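PDB 6G6O: Ika8 from Synthetic construct, which has no assigned biological activity but serves as a computationally designed, symmetrical eight-bladed beta-propeller built from WD40-type repeats. Local coordinates for residues S104-K118 with R129-F143. Numbering follows the deposited sequence.
Sequences SKNIVVSGAADGTIK and RDHDGHQSEVTALQF
D130 lies alongside K118 at a non-hydrogen-bonded antiparallel pair, the two side chains pointing the same way. Its OD1 sits 3.2 Å from K118 CE, while K118 NZ is hydrogen-bonded to G93 O and stays 4.3 Å from D130 OD2, beyond a salt bridge. H131 makes the next, hydrogen-bonded pair with I117: I117 N gives a nearly straight bond to H131 O (169°), and H131 N returns a more bent one to I117 O. With CG between its own N and carbonyl carbon (chi1 43°), the H131 ring folds back so that I117 O lies over the centre of one face, while NE2, buried and without a polar partner, touches I117 CB. H134 N binds G115 O at 3.0 Å from above the carbonyl plane, and I117 CD1 meets the ring edge in plane at CD2; both ring nitrogens are held in the next blade, NE2 by S150 and ND1 by T156. Here is the blade-to-blade step of a WD40-type beta-propeller: 127-131 is the outermost strand of one four-stranded blade, and 138-144, reached through the loop 132-137, is the innermost of the next. E137, extended, lays CB and CG along the backbone of A113. V138 N donates to A112 O, which G115 N also reaches, from the opposite face of the carbonyl plane. The V138 CG2 branch packs against G115 O and I117 CG1. L141 pushes CD1 against V109 CG1 and the backbone from V109 to G111. F143, its CG anti to the backbone N (chi1 163°), takes V109 CG2 over one ring face, 4.0 Å from the centroid, in a CH-pi contact; its CE2 end is met obliquely by I107 CB, 3.5 Å away, and from the other side of the ring plane by S104 CB.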
ATOM      1  N   SER A 104      11.264   1.774   7.018  1.00 26.91           N
ATOM      2  CA  SER A 104      12.546   1.851   6.337  1.00 25.23           C
ATOM      3  C   SER A 104      13.644   1.894   7.387  1.00 27.87           C
ATOM      4  O   SER A 104      13.527   2.613   8.384  1.00 26.93           O
ATOM      5  CB  SER A 104      12.623   3.077   5.420  1.00 26.20           C
ATOM      6  OG  SER A 104      13.785   3.040   4.609  1.00 35.49           O
ATOM      7  N   LYS A 105      14.704   1.116   7.155  1.00 28.72           N
ATOM      8  CA  LYS A 105      15.801   0.977   8.106  1.00 26.10           C
ATOM      9  C   LYS A 105      15.262   0.583   9.475  1.00 25.07           C
ATOM     10  O   LYS A 105      14.627  -0.468   9.615  1.00 30.37           O
ATOM     11  CB  LYS A 105      16.618   2.271   8.185  1.00 27.93           C
ATOM     12  CG  LYS A 105      17.853   2.277   7.293  1.00 30.44           C
ATOM     13  CD  LYS A 105      17.470   2.356   5.822  1.00 38.63           C
ATOM     14  CE  LYS A 105      18.680   2.615   4.933  1.00 50.98           C
ATOM     15  NZ  LYS A 105      19.360   3.902   5.250  1.00 59.53           N
ATOM     16  N   ASN A 106      15.499   1.417  10.487  1.00 23.25           N
ATOM     17  CA  ASN A 106      14.974   1.192  11.828  1.00 20.14           C
ATOM     18  C   ASN A 106      13.958   2.257  12.227  1.00 14.90           C
ATOM     19  O   ASN A 106      13.756   2.517  13.414  1.00 19.72           O
ATOM     20  CB  ASN A 106      16.107   1.134  12.851  1.00 21.72           C
ATOM     21  CG  ASN A 106      16.950  -0.116  12.714  1.00 28.32           C
ATOM     22  OD1 ASN A 106      16.499  -1.124  12.170  1.00 31.91           O
ATOM     23  ND2 ASN A 106      18.179  -0.062  13.213  1.00 24.17           N
ATOM     24  N   ILE A 107      13.307   2.873  11.246  1.00 20.53           N
ATOM     25  CA  ILE A 107      12.354   3.949  11.482  1.00 19.93           C
ATOM     26  C   ILE A 107      10.986   3.515  10.977  1.00 13.95           C
ATOM     27  O   ILE A 107      10.868   2.951   9.883  1.00 18.84           O
ATOM     28  CB  ILE A 107      12.796   5.262  10.800  1.00 17.46           C
ATOM     29  CG1 ILE A 107      14.159   5.712  11.326  1.00 15.98           C
ATOM     30  CG2 ILE A 107      11.765   6.351  11.017  1.00 18.72           C
ATOM     31  CD1 ILE A 107      14.167   6.021  12.800  1.00 22.36           C
ATOM     32  N   VAL A 108       9.957   3.774  11.778  1.00 17.83           N
ATOM     33  CA  VAL A 108       8.570   3.542  11.398  1.00 15.66           C
ATOM     34  C   VAL A 108       7.847   4.879  11.405  1.00 17.34           C
ATOM     35  O   VAL A 108       7.898   5.613  12.398  1.00 22.21           O
ATOM     36  CB  VAL A 108       7.876   2.544  12.342  1.00 11.06           C
ATOM     37  CG1 VAL A 108       6.365   2.704  12.268  1.00 14.83           C
ATOM     38  CG2 VAL A 108       8.276   1.131  11.988  1.00 24.07           C
ATOM     39  N   VAL A 109       7.182   5.196  10.298  1.00 18.12           N
ATOM     40  CA  VAL A 109       6.354   6.390  10.180  1.00 15.19           C
ATOM     41  C   VAL A 109       4.908   5.934  10.052  1.00 19.65           C
ATOM     42  O   VAL A 109       4.564   5.193   9.123  1.00 20.70           O
ATOM     43  CB  VAL A 109       6.773   7.256   8.983  1.00 19.24           C
ATOM     44  CG1 VAL A 109       5.942   8.520   8.931  1.00 16.73           C
ATOM     45  CG2 VAL A 109       8.251   7.592   9.066  1.00 21.43           C
ATOM     46  N   SER A 110       4.064   6.369  10.984  1.00 17.72           N
ATOM     47  CA  SER A 110       2.656   5.996  11.001  1.00 14.49           C
ATOM     48  C   SER A 110       1.796   7.233  10.794  1.00 19.17           C
ATOM     49  O   SER A 110       2.013   8.262  11.442  1.00 16.44           O
ATOM     50  CB  SER A 110       2.284   5.305  12.314  1.00 14.67           C
ATOM     51  OG  SER A 110       2.698   6.069  13.433  1.00 18.41           O
ATOM     52  N   GLY A 111       0.830   7.130   9.880  1.00 14.20           N
ATOM     53  CA  GLY A 111      -0.172   8.152   9.696  1.00 15.67           C
ATOM     54  C   GLY A 111      -1.486   7.741  10.334  1.00 17.39           C
ATOM     55  O   GLY A 111      -1.764   6.559  10.516  1.00 17.12           O
ATOM     56  N   ALA A 112      -2.297   8.736  10.682  1.00 12.63           N
ATOM     57  CA  ALA A 112      -3.546   8.497  11.385  1.00 14.66           C
ATOM     58  C   ALA A 112      -4.688   9.208  10.673  1.00 13.68           C
ATOM     59  O   ALA A 112      -4.480  10.055   9.803  1.00 16.52           O
ATOM     60  CB  ALA A 112      -3.465   8.955  12.844  1.00 17.32           C
ATOM     61  N   ALA A 113      -5.913   8.850  11.070  1.00 21.88           N
ATOM     62  CA  ALA A 113      -7.105   9.417  10.451  1.00 18.76           C
ATOM     63  C   ALA A 113      -7.356  10.858  10.873  1.00 22.14           C
ATOM     64  O   ALA A 113      -8.095  11.572  10.187  1.00 17.01           O
ATOM     65  CB  ALA A 113      -8.328   8.559  10.779  1.00 18.73           C
ATOM     66  N   ASP A 114      -6.774  11.299  11.986  1.00 24.84           N
ATOM     67  CA  ASP A 114      -6.875  12.697  12.378  1.00 19.32           C
ATOM     68  C   ASP A 114      -5.840  13.573  11.687  1.00 21.05           C
ATOM     69  O   ASP A 114      -5.843  14.791  11.895  1.00 19.11           O
ATOM     70  CB  ASP A 114      -6.752  12.832  13.902  1.00 21.24           C
ATOM     71  CG  ASP A 114      -5.430  12.307  14.446  1.00 22.31           C
ATOM     72  OD1 ASP A 114      -4.528  11.964  13.653  1.00 24.84           O
ATOM     73  OD2 ASP A 114      -5.293  12.241  15.686  1.00 22.36           O
ATOM     74  N   GLY A 115      -4.963  12.985  10.876  1.00 18.82           N
ATOM     75  CA  GLY A 115      -3.933  13.713  10.174  1.00 15.76           C
ATOM     76  C   GLY A 115      -2.567  13.657  10.816  1.00 11.74           C
ATOM     77  O   GLY A 115      -1.592  14.094  10.194  1.00 20.43           O
ATOM     78  N   THR A 116      -2.465  13.124  12.028  1.00 18.05           N
ATOM     79  CA  THR A 116      -1.194  13.113  12.736  1.00 19.62           C
ATOM     80  C   THR A 116      -0.225  12.124  12.105  1.00 18.71           C
ATOM     81  O   THR A 116      -0.621  11.057  11.626  1.00 20.08           O
ATOM     82  CB  THR A 116      -1.410  12.764  14.208  1.00 21.31           C
ATOM     83  OG1 THR A 116      -2.302  11.649  14.310  1.00 24.35           O
ATOM     84  CG2 THR A 116      -2.007  13.951  14.951  1.00 24.74           C
ATOM     85  N   ILE A 117       1.053  12.489  12.102  1.00 19.15           N
ATOM     86  CA  ILE A 117       2.126  11.642  11.600  1.00 17.49           C
ATOM     87  C   ILE A 117       3.180  11.525  12.688  1.00 18.31           C
ATOM     88  O   ILE A 117       3.673  12.541  13.190  1.00 20.30           O
ATOM     89  CB  ILE A 117       2.746  12.204  10.308  1.00 18.55           C
ATOM     90  CG1 ILE A 117       1.668  12.470   9.261  1.00 21.36           C
ATOM     91  CG2 ILE A 117       3.788  11.248   9.763  1.00 24.19           C
ATOM     92  CD1 ILE A 117       2.163  13.261   8.078  1.00 21.19           C
ATOM     93  N   LYS A 118       3.519  10.296  13.058  1.00 18.09           N
ATOM     94  CA  LYS A 118       4.503  10.046  14.097  1.00 14.38           C
ATOM     95  C   LYS A 118       5.643   9.209  13.537  1.00 19.89           C
ATOM     96  O   LYS A 118       5.452   8.398  12.626  1.00 16.75           O
ATOM     97  CB  LYS A 118       3.877   9.342  15.306  1.00 14.90           C
ATOM     98  CG  LYS A 118       2.915  10.216  16.098  1.00 15.61           C
ATOM     99  CD  LYS A 118       2.549   9.566  17.419  1.00 14.87           C
ATOM    100  CE  LYS A 118       1.510  10.374  18.174  1.00 18.89           C
ATOM    101  NZ  LYS A 118       1.207   9.767  19.499  1.00 24.02           N
ATOM    102  N   ARG A 129       9.536  11.996  16.176  1.00 28.13           N
ATOM    103  CA  ARG A 129       8.809  13.179  15.745  1.00 23.73           C
ATOM    104  C   ARG A 129       7.316  12.900  15.807  1.00 27.48           C
ATOM    105  O   ARG A 129       6.855  11.844  15.371  1.00 26.76           O
ATOM    106  CB  ARG A 129       9.206  13.604  14.325  1.00 23.22           C
ATOM    107  CG  ARG A 129      10.305  14.653  14.281  1.00 34.35           C
ATOM    108  CD  ARG A 129      10.041  15.798  15.258  1.00 43.88           C
ATOM    109  NE  ARG A 129       8.739  16.432  15.052  1.00 45.29           N
ATOM    110  CZ  ARG A 129       7.876  16.707  16.025  1.00 36.03           C
ATOM    111  NH1 ARG A 129       8.169  16.403  17.282  1.00 34.49           N
ATOM    112  NH2 ARG A 129       6.717  17.287  15.743  1.00 35.71           N
ATOM    113  N   ASP A 130       6.566  13.864  16.353  1.00 29.80           N
ATOM    114  CA  ASP A 130       5.121  13.749  16.555  1.00 23.53           C
ATOM    115  C   ASP A 130       4.505  15.079  16.115  1.00 33.83           C
ATOM    116  O   ASP A 130       4.190  15.949  16.931  1.00 44.71           O
ATOM    117  CB  ASP A 130       4.794  13.415  18.012  1.00 20.25           C
ATOM    118  CG  ASP A 130       3.311  13.497  18.323  1.00 24.44           C
ATOM    119  OD1 ASP A 130       2.486  13.352  17.396  1.00 34.36           O
ATOM    120  OD2 ASP A 130       2.971  13.713  19.506  1.00 29.72           O
ATOM    121  N   HIS A 131       4.340  15.244  14.807  1.00 31.86           N
ATOM    122  CA  HIS A 131       3.781  16.469  14.258  1.00 33.31           C
ATOM    123  C   HIS A 131       2.322  16.269  13.871  1.00 41.69           C
ATOM    124  O   HIS A 131       1.874  15.151  13.598  1.00 30.07           O
ATOM    125  CB  HIS A 131       4.581  16.952  13.044  1.00 32.71           C
ATOM    126  CG  HIS A 131       4.960  15.865  12.087  1.00 29.36           C
ATOM    127  ND1 HIS A 131       5.984  14.977  12.336  1.00 32.73           N
ATOM    128  CD2 HIS A 131       4.466  15.538  10.869  1.00 33.73           C
ATOM    129  CE1 HIS A 131       6.097  14.141  11.318  1.00 27.85           C
ATOM    130  NE2 HIS A 131       5.188  14.462  10.414  1.00 31.68           N
ATOM    131  N   ASP A 132       1.576  17.376  13.864  1.00 40.16           N
ATOM    132  CA  ASP A 132       0.173  17.330  13.475  1.00 33.08           C
ATOM    133  C   ASP A 132      -0.000  16.931  12.017  1.00 30.60           C
ATOM    134  O   ASP A 132      -1.066  16.427  11.647  1.00 38.68           O
ATOM    135  CB  ASP A 132      -0.484  18.688  13.728  1.00 44.78           C
ATOM    136  CG  ASP A 132      -0.338  19.145  15.166  1.00 47.65           C
ATOM    137  OD1 ASP A 132      -0.940  18.510  16.057  1.00 45.03           O
ATOM    138  OD2 ASP A 132       0.385  20.136  15.404  1.00 40.78           O
ATOM    139  N   GLY A 133       1.019  17.145  11.188  1.00 26.21           N
ATOM    140  CA  GLY A 133       0.981  16.730   9.800  1.00 22.67           C
ATOM    141  C   GLY A 133      -0.103  17.400   8.984  1.00 23.53           C
ATOM    142  O   GLY A 133       0.058  18.538   8.533  1.00 23.63           O
ATOM    143  N   HIS A 134      -1.218  16.704   8.795  1.00 20.02           N
ATOM    144  CA  HIS A 134      -2.312  17.180   7.965  1.00 15.68           C
ATOM    145  C   HIS A 134      -3.547  17.448   8.814  1.00 16.86           C
ATOM    146  O   HIS A 134      -3.708  16.908   9.912  1.00 21.50           O
ATOM    147  CB  HIS A 134      -2.650  16.163   6.867  1.00 18.71           C
ATOM    148  CG  HIS A 134      -1.478  15.774   6.019  1.00 13.23           C
ATOM    149  ND1 HIS A 134      -1.352  16.163   4.703  1.00 13.33           N
ATOM    150  CD2 HIS A 134      -0.383  15.030   6.297  1.00 16.08           C
ATOM    151  CE1 HIS A 134      -0.229  15.677   4.208  1.00 12.43           C
ATOM    152  NE2 HIS A 134       0.379  14.986   5.155  1.00 15.21           N
ATOM    153  N   GLN A 135      -4.420  18.309   8.288  1.00 15.46           N
ATOM    154  CA  GLN A 135      -5.755  18.510   8.838  1.00 19.93           C
ATOM    155  C   GLN A 135      -6.780  17.593   8.190  1.00 19.48           C
ATOM    156  O   GLN A 135      -7.957  17.958   8.071  1.00 19.10           O
ATOM    157  CB  GLN A 135      -6.175  19.972   8.687  1.00 24.40           C
ATOM    158  CG  GLN A 135      -5.348  20.943   9.509  1.00 21.99           C
ATOM    159  CD  GLN A 135      -5.917  22.345   9.482  1.00 23.25           C
ATOM    160  OE1 GLN A 135      -5.800  23.055   8.483  1.00 27.36           O
ATOM    161  NE2 GLN A 135      -6.544  22.752  10.580  1.00 28.42           N
ATOM    162  N   SER A 136      -6.351  16.410   7.758  1.00 21.47           N
ATOM    163  CA  SER A 136      -7.202  15.472   7.046  1.00 18.01           C
ATOM    164  C   SER A 136      -6.580  14.092   7.173  1.00 16.97           C
ATOM    165  O   SER A 136      -5.387  13.954   7.456  1.00 15.23           O
ATOM    166  CB  SER A 136      -7.361  15.865   5.574  1.00 16.22           C
ATOM    167  OG  SER A 136      -8.376  15.106   4.941  1.00 27.43           O
ATOM    168  N   GLU A 137      -7.405  13.073   6.953  1.00 20.70           N
ATOM    169  CA  GLU A 137      -6.957  11.692   7.086  1.00 13.42           C
ATOM    170  C   GLU A 137      -5.788  11.413   6.152  1.00 12.28           C
ATOM    171  O   GLU A 137      -5.882  11.628   4.941  1.00 18.50           O
ATOM    172  CB  GLU A 137      -8.115  10.743   6.787  1.00 24.59           C
ATOM    173  CG  GLU A 137      -7.760   9.277   6.923  1.00 22.61           C
ATOM    174  CD  GLU A 137      -8.932   8.371   6.628  1.00 20.13           C
ATOM    175  OE1 GLU A 137      -8.746   7.382   5.888  1.00 29.86           O
ATOM    176  OE2 GLU A 137     -10.040   8.652   7.132  1.00 26.06           O
ATOM    177  N   VAL A 138      -4.682  10.939   6.723  1.00 13.52           N
ATOM    178  CA  VAL A 138      -3.524  10.559   5.922  1.00 14.17           C
ATOM    179  C   VAL A 138      -3.870   9.308   5.124  1.00 16.64           C
ATOM    180  O   VAL A 138      -4.196   8.261   5.693  1.00 20.47           O
ATOM    181  CB  VAL A 138      -2.295  10.327   6.809  1.00 13.25           C
ATOM    182  CG1 VAL A 138      -1.072  10.035   5.956  1.00 17.70           C
ATOM    183  CG2 VAL A 138      -2.052  11.533   7.708  1.00 17.69           C
ATOM    184  N   THR A 139      -3.804   9.414   3.796  1.00 21.29           N
ATOM    185  CA  THR A 139      -4.135   8.298   2.925  1.00 17.21           C
ATOM    186  C   THR A 139      -2.925   7.633   2.286  1.00 16.01           C
ATOM    187  O   THR A 139      -3.041   6.489   1.839  1.00 25.92           O
ATOM    188  CB  THR A 139      -5.093   8.752   1.814  1.00 18.53           C
ATOM    189  OG1 THR A 139      -4.454   9.748   1.006  1.00 21.05           O
ATOM    190  CG2 THR A 139      -6.368   9.327   2.409  1.00 13.36           C
ATOM    191  N   ALA A 140      -1.777   8.306   2.238  1.00 18.67           N
ATOM    192  CA  ALA A 140      -0.584   7.755   1.612  1.00 17.21           C
ATOM    193  C   ALA A 140       0.642   8.138   2.425  1.00 23.61           C
ATOM    194  O   ALA A 140       0.694   9.211   3.032  1.00 26.05           O
ATOM    195  CB  ALA A 140      -0.433   8.240   0.165  1.00 17.21           C
ATOM    196  N   LEU A 141       1.636   7.252   2.424  1.00 24.05           N
ATOM    197  CA  LEU A 141       2.845   7.448   3.223  1.00 24.60           C
ATOM    198  C   LEU A 141       4.001   6.730   2.542  1.00 26.08           C
ATOM    199  O   LEU A 141       4.033   5.497   2.516  1.00 32.38           O
ATOM    200  CB  LEU A 141       2.652   6.928   4.645  1.00 26.29           C
ATOM    201  CG  LEU A 141       2.550   7.931   5.794  1.00 26.55           C
ATOM    202  CD1 LEU A 141       2.931   7.260   7.104  1.00 21.43           C
ATOM    203  CD2 LEU A 141       3.427   9.146   5.541  1.00 23.73           C
ATOM    204  N   GLN A 142       4.948   7.495   2.006  1.00 24.01           N
ATOM    205  CA  GLN A 142       6.185   6.953   1.460  1.00 22.28           C
ATOM    206  C   GLN A 142       7.358   7.552   2.220  1.00 27.06           C
ATOM    207  O   GLN A 142       7.414   8.769   2.423  1.00 28.71           O
ATOM    208  CB  GLN A 142       6.311   7.245  -0.038  1.00 24.95           C
ATOM    209  CG  GLN A 142       5.286   6.522  -0.899  1.00 26.27           C
ATOM    210  CD  GLN A 142       5.360   5.011  -0.768  1.00 28.52           C
ATOM    211  OE1 GLN A 142       6.429   4.445  -0.543  1.00 25.79           O
ATOM    212  NE2 GLN A 142       4.216   4.351  -0.908  1.00 24.32           N
ATOM    213  N   PHE A 143       8.288   6.697   2.638  1.00 26.10           N
ATOM    214  CA  PHE A 143       9.391   7.115   3.495  1.00 19.28           C
ATOM    215  C   PHE A 143      10.670   6.433   3.036  1.00 27.38           C
ATOM    216  O   PHE A 143      10.776   5.204   3.094  1.00 28.85           O
ATOM    217  CB  PHE A 143       9.090   6.784   4.959  1.00 22.61           C
ATOM    218  CG  PHE A 143      10.296   6.791   5.848  1.00 22.32           C
ATOM    219  CD1 PHE A 143      11.159   7.873   5.864  1.00 24.07           C
ATOM    220  CD2 PHE A 143      10.557   5.719   6.682  1.00 16.48           C
ATOM    221  CE1 PHE A 143      12.268   7.877   6.682  1.00 23.66           C
ATOM    222  CE2 PHE A 143      11.661   5.721   7.504  1.00 22.20           C
ATOM    223  CZ  PHE A 143      12.518   6.802   7.506  1.00 23.81           C
TER